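Local coordinates for prenyltransference for protein (Lavandula lanata, PDB 5HC7) that probably joins prenyl diphosphates such as dimethylallyl diphosphate into longer chains, as a member of the undecaprenyl diphosphate synthase (cis-prenyltransferase) family, at residues R24-S29 against P217-D222; I19-R24 against L191-G196. One frame throughout, in Å; residues are numbered along the deposited sequence.

Overall arrangement
Both interactions build on the passage from strand 15-19 into helix 23-30, where one short length of chain serves both the bound substrate analogue and the fold. Interaction 2 joins that strand end to strand 190-194 and holds the magnesium ion between two molecules of the analogue. Interaction 1 continues from the shared Arg24 along the helix and ties it to the loop 217-222. Their centres are about 9 Å apart, and both touch the same thiolodiphosphate, that of chain D. They also meet directly: Phe220 N lies 3.1 Å from Asp21 O, probably hydrogen-bonded, and Phe220 packs on Ile20. Interaction 2 is the deeper, its centre about 12 Å from that of the chain, against 19 Å.

Interaction 1. Residues R24-S29 against P217-D222; sequences RKWAKS and PKLFPD. With DST (dimethylallyl S-thiolodiphosphate), chain D.
Pro221 lies across one face of the Trp26 indole, its CB almost squarely above the five-membered ring, 3.3 Å from the centroid and 8° off the normal. This is a CH-pi contact over the face, and the CG of Pro221 extends it to Trp26 CG at 3.5 Å. The indole reaches this place because its CG stands anti to the backbone N (chi1 -177°), which carries the ring away from the helix and toward the loop. Around the rim a polar contact fixes the rotation of the ring. Trp26 NE1 donates to Asp222 OD1 at 3.0 Å in a somewhat bent bond that comes from above the carboxylate plane. Ring and carboxylate are turned 65° against each other, and the second oxygen, Asp222 OD2, lies in the ring plane 3.2 Å from Trp26 CD1. One face and one edge of the same indole are thus engaged by consecutive residues of a short 3-10 turn. Leu219, just before that turn, supplies the third side chain: its CD1 branch comes in at the base of the tryptophan, 3.5 Å from Trp26 CA, and also reaches the CB of Lys25.

The beginning of the helix has a different task. Two backbone N-H groups there give nearly straight hydrogen bonds to the diphosphate of chain D, an anion held by the amino end of a helix. Arg24 N donates to its O2 at 3.0 Å. Lys25 N donates to its O6 at 2.9 Å. Arg24 NH2 forms a salt bridge with Glu76. Thr40 of helix 34-54 touches both Trp26 and Pro221, bringing helix 34-54 against helix 23-30 and against the loop between strand 212-216 and helix 225-237.

Interaction 2. Residues I19-R24 against L191-G196; sequences IIDGHR and LIRAAG. With MG (magnesium ion), chain B; DST (dimethylallyl S-thiolodiphosphate), chain D; DST (dimethylallyl S-thiolodiphosphate), chain C.
Ile19 brackets Arg193 with two backbone bonds: its N-H donates to Ile192 O, just before the arginine, at 2.7 Å, and its carbonyl O accepts from Ala194 N, just after, at a longer 3.3 Å. Its CG2 branch sits 3.8 Å above the Arg193 guanidinium plane, toward the rim. Ile20 turns the other way, onto Trp45 and Phe220. Strands 15-19 and 190-194 are neighbours in the six-stranded parallel sheet of this undecaprenyl diphosphate synthase fold, and the loop beyond Ile19 carries the metal-binding aspartate into the active site. The carboxylate of Asp21, anti to the backbone N (chi1 -163°), divides its work. OD1 binds the magnesium ion, as the conserved aspartate of cis-prenyltransferases does. OD2 forms a salt bridge with Arg193 NH2, which donates to it at 2.8 Å from above the carboxylate plane, the flat groups standing 78° apart; two waters, one a metal ligand, also donate to OD2.

Arg193 NH2 also reaches O4 of the chain C analogue (3.1 Å), while NH1 is held by Ser201 and Arg199 O. A leucine here would probably leave Asp21 OD2 without its cationic mate and that diphosphate without one of its donors. Gly22, the N-cap, has positive phi; a CB would fall 2.8 Å from Ala195 CB. Its N-H instead meets O4 of the chain D diphosphate. His23 grips O8 of that group twice, through N and through ND1 (2.7 Å), the latter in the plane of its ring.

Interaction 1. Residues R24-S29 against P217-D222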
# COMPACT_ATOMS: atom_id res chain seq x y z
N ARG A 24 16.92 -15.62 6.98
CA ARG A 24 17.55 -16.74 6.31
C ARG A 24 18.73 -16.34 5.48
O ARG A 24 19.76 -16.98 5.53
CB ARG A 24 16.57 -17.38 5.39
CG ARG A 24 15.40 -17.99 6.11
CD ARG A 24 14.24 -17.86 5.17
NE ARG A 24 13.22 -18.87 5.33
CZ ARG A 24 12.15 -18.92 4.54
NH1 ARG A 24 11.98 -18.01 3.57
NH2 ARG A 24 11.25 -19.87 4.73
N LYS A 25 18.61 -15.28 4.70
CA LYS A 25 19.78 -14.72 3.99
C LYS A 25 20.94 -14.51 4.94
O LYS A 25 22.07 -14.77 4.59
CB LYS A 25 19.49 -13.38 3.33
CG LYS A 25 18.74 -13.48 2.03
CD LYS A 25 18.45 -12.10 1.44
CE LYS A 25 17.28 -12.12 0.45
NZ LYS A 25 16.46 -10.86 0.52
N TRP A 26 20.64 -13.97 6.10
CA TRP A 26 21.64 -13.67 7.10
C TRP A 26 22.25 -14.96 7.64
O TRP A 26 23.45 -15.06 7.74
CB TRP A 26 21.02 -12.87 8.25
CG TRP A 26 21.98 -12.42 9.33
CD1 TRP A 26 22.64 -11.26 9.39
CD2 TRP A 26 22.30 -13.12 10.53
NE1 TRP A 26 23.38 -11.18 10.54
CE2 TRP A 26 23.19 -12.32 11.26
CE3 TRP A 26 21.91 -14.36 11.05
CZ2 TRP A 26 23.73 -12.72 12.47
CZ3 TRP A 26 22.41 -14.74 12.26
CH2 TRP A 26 23.31 -13.92 12.97
N ALA A 27 21.41 -15.90 8.04
CA ALA A 27 21.89 -17.19 8.50
C ALA A 27 22.82 -17.74 7.45
O ALA A 27 24.01 -17.90 7.66
CB ALA A 27 20.74 -18.14 8.75
N LYS A 28 22.29 -17.91 6.27
CA LYS A 28 23.02 -18.46 5.17
C LYS A 28 24.37 -17.83 5.14
O LYS A 28 25.36 -18.52 5.13
CB LYS A 28 22.28 -18.20 3.86
CG LYS A 28 22.53 -19.20 2.76
CD LYS A 28 23.90 -19.04 2.10
CE LYS A 28 24.00 -17.85 1.15
NZ LYS A 28 23.55 -18.19 -0.23
N SER A 29 24.45 -16.51 5.15
CA SER A 29 25.74 -15.88 4.98
C SER A 29 26.61 -16.00 6.26
O SER A 29 27.82 -15.88 6.19
CB SER A 29 25.58 -14.42 4.59
OG SER A 29 25.41 -13.64 5.77
N PRO A 217 18.79 -2.00 2.84
CA PRO A 217 19.35 -3.35 2.51
C PRO A 217 19.74 -4.20 3.73
O PRO A 217 19.80 -5.40 3.69
CB PRO A 217 20.60 -2.99 1.69
CG PRO A 217 21.01 -1.64 2.22
CD PRO A 217 19.67 -0.90 2.36
N LYS A 218 19.95 -3.57 4.86
CA LYS A 218 20.31 -4.26 6.05
C LYS A 218 19.41 -5.42 6.37
O LYS A 218 18.18 -5.25 6.49
CB LYS A 218 20.29 -3.25 7.20
CG LYS A 218 21.02 -3.68 8.47
CD LYS A 218 22.52 -3.38 8.37
CE LYS A 218 22.86 -1.93 8.56
NZ LYS A 218 23.02 -1.72 10.02
N LEU A 219 20.03 -6.60 6.55
CA LEU A 219 19.34 -7.77 7.06
C LEU A 219 18.89 -7.60 8.51
O LEU A 219 19.59 -7.05 9.36
CB LEU A 219 20.18 -9.04 6.86
CG LEU A 219 20.72 -9.26 5.44
CD1 LEU A 219 21.51 -10.56 5.41
CD2 LEU A 219 19.57 -9.31 4.41
N PHE A 220 17.68 -8.06 8.83
CA PHE A 220 17.16 -7.70 10.13
C PHE A 220 17.95 -8.22 11.33
O PHE A 220 18.07 -7.51 12.33
CB PHE A 220 15.71 -8.02 10.32
CG PHE A 220 15.13 -7.31 11.50
CD1 PHE A 220 14.81 -5.97 11.44
CD2 PHE A 220 14.95 -7.99 12.73
CE1 PHE A 220 14.32 -5.29 12.55
CE2 PHE A 220 14.43 -7.35 13.82
CZ PHE A 220 14.13 -5.97 13.74
N PRO A 221 18.56 -9.40 11.24
CA PRO A 221 19.43 -9.70 12.38
C PRO A 221 20.52 -8.64 12.66
O PRO A 221 20.94 -8.52 13.80
CB PRO A 221 20.07 -11.04 11.99
CG PRO A 221 19.07 -11.68 11.12
CD PRO A 221 18.52 -10.51 10.29
N ASP A 222 20.95 -7.88 11.66
CA ASP A 222 21.90 -6.79 11.86
C ASP A 222 21.26 -5.46 12.19
O ASP A 222 21.97 -4.45 12.29
CB ASP A 222 22.74 -6.61 10.60
CG ASP A 222 23.58 -7.83 10.29
OD1 ASP A 222 24.10 -8.40 11.27
OD2 ASP A 222 23.70 -8.24 9.11
O4 DST D . 13.75 -12.95 3.75
P1 DST D . 14.65 -14.27 4.19
O6 DST D . 16.22 -13.78 4.19
O5 DST D . 14.35 -15.35 3.14
O2 DST D . 14.31 -14.73 5.79
P3 DST D . 12.98 -14.39 6.65
O8 DST D . 13.15 -13.06 7.31
O7 DST D . 12.51 -15.65 7.58
S9 DST D . 12.07 -14.36 5.74

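Interaction 2. Residues I19-R24 against L191-G196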
# COMPACT_ATOMS: atom_id res chain seq x y z
N ILE A 19 8.60 -3.86 8.87
CA ILE A 19 8.63 -5.18 8.28
C ILE A 19 10.01 -5.77 8.46
O ILE A 19 10.99 -5.29 7.93
CB ILE A 19 8.28 -5.12 6.76
CG1 ILE A 19 6.90 -4.47 6.55
CG2 ILE A 19 8.32 -6.50 6.15
CD1 ILE A 19 6.46 -4.23 5.12
N ILE A 20 10.09 -6.88 9.19
CA ILE A 20 11.34 -7.56 9.43
C ILE A 20 11.50 -8.58 8.27
O ILE A 20 10.51 -9.02 7.68
CB ILE A 20 11.35 -8.15 10.87
CG1 ILE A 20 10.30 -9.24 11.01
CG2 ILE A 20 11.08 -7.01 11.89
CD1 ILE A 20 10.20 -9.91 12.36
N ASP A 21 12.73 -8.84 7.88
CA ASP A 21 13.00 -9.67 6.74
C ASP A 21 14.52 -9.89 6.69
O ASP A 21 15.25 -9.19 7.35
CB ASP A 21 12.50 -8.98 5.45
CG ASP A 21 12.35 -9.93 4.22
OD1 ASP A 21 12.26 -11.13 4.46
OD2 ASP A 21 12.31 -9.52 3.02
N GLY A 22 14.98 -10.87 5.90
CA GLY A 22 16.39 -11.15 5.76
C GLY A 22 17.03 -12.16 6.75
O GLY A 22 18.24 -12.34 6.74
N HIS A 23 16.25 -12.87 7.53
CA HIS A 23 16.82 -13.77 8.55
C HIS A 23 17.52 -14.98 7.95
O HIS A 23 18.58 -15.36 8.40
CB HIS A 23 15.74 -14.28 9.48
CG HIS A 23 15.08 -13.21 10.27
ND1 HIS A 23 14.07 -12.42 9.76
CD2 HIS A 23 15.31 -12.76 11.52
CE1 HIS A 23 13.69 -11.56 10.69
NE2 HIS A 23 14.44 -11.72 11.75
N ARG A 24 16.92 -15.62 6.98
CA ARG A 24 17.55 -16.74 6.31
C ARG A 24 18.73 -16.34 5.48
O ARG A 24 19.76 -16.98 5.53
CB ARG A 24 16.57 -17.38 5.39
CG ARG A 24 15.40 -17.99 6.11
CD ARG A 24 14.24 -17.86 5.17
NE ARG A 24 13.22 -18.87 5.33
CZ ARG A 24 12.15 -18.92 4.54
NH1 ARG A 24 11.98 -18.01 3.57
NH2 ARG A 24 11.25 -19.87 4.73
N LEU A 191 7.12 3.65 7.51
CA LEU A 191 7.15 2.21 7.36
C LEU A 191 8.56 1.83 6.96
O LEU A 191 9.08 2.31 5.97
CB LEU A 191 6.23 1.79 6.26
CG LEU A 191 6.38 0.29 5.97
CD1 LEU A 191 5.84 -0.54 7.12
CD2 LEU A 191 5.61 -0.07 4.73
N ILE A 192 9.17 1.01 7.76
CA ILE A 192 10.53 0.58 7.53
C ILE A 192 10.50 -0.87 7.07
O ILE A 192 9.86 -1.71 7.72
CB ILE A 192 11.37 0.66 8.84
CG1 ILE A 192 11.53 2.15 9.29
CG2 ILE A 192 12.74 0.00 8.61
CD1 ILE A 192 11.96 2.26 10.76
N ARG A 193 11.24 -1.17 6.02
CA ARG A 193 11.39 -2.57 5.61
C ARG A 193 12.87 -2.89 5.42
O ARG A 193 13.53 -2.29 4.61
CB ARG A 193 10.65 -2.88 4.31
CG ARG A 193 10.77 -4.34 3.97
CD ARG A 193 9.93 -4.82 2.82
NE ARG A 193 10.25 -6.22 2.63
CZ ARG A 193 9.40 -7.17 2.32
NH1 ARG A 193 8.10 -6.96 2.15
NH2 ARG A 193 9.88 -8.38 2.21
N ALA A 194 13.34 -3.85 6.20
CA ALA A 194 14.70 -4.37 6.13
C ALA A 194 14.83 -5.40 5.01
O ALA A 194 13.83 -6.00 4.56
CB ALA A 194 15.07 -4.99 7.44
N ALA A 195 16.08 -5.60 4.64
CA ALA A 195 16.56 -6.63 3.77
C ALA A 195 16.37 -6.28 2.29
O ALA A 195 16.49 -7.12 1.42
CB ALA A 195 15.96 -7.99 4.15
N GLY A 196 16.02 -5.06 1.98
CA GLY A 196 16.18 -4.67 0.57
C GLY A 196 14.97 -4.83 -0.36
O GLY A 196 14.98 -4.23 -1.40
MG MG B . 11.79 -13.19 3.44
O4 DST D . 13.75 -12.95 3.75
P1 DST D . 14.65 -14.27 4.19
O6 DST D . 16.22 -13.78 4.19
O5 DST D . 14.35 -15.35 3.14
O2 DST D . 14.31 -14.73 5.79
P3 DST D . 12.98 -14.39 6.65
O8 DST D . 13.15 -13.06 7.31
O7 DST D . 12.51 -15.65 7.58
S9 DST D . 12.07 -14.36 5.74
O4 DST C . 9.49 -11.11 0.82
P1 DST C . 8.08 -11.81 0.71
O6 DST C . 8.08 -13.22 0.31
O5 DST C . 7.02 -10.95 -0.32
O2 DST C . 7.53 -11.88 2.23
P3 DST C . 8.33 -12.30 3.63
O8 DST C . 7.35 -13.44 4.36
O7 DST C . 9.77 -12.73 3.55
S9 DST C . 7.95 -10.59 4.80
C10 DST C . 6.70 -11.66 5.67
C11 DST C . 6.14 -10.85 6.74
C12 DST C . 6.95 -11.03 8.02
C13 DST C . 7.53 -9.66 8.48
C14 DST C . 6.02 -11.54 9.10
O HOH W 1 13.12 -7.02 2.40
O HOH W 2 11.80 -11.72 1.81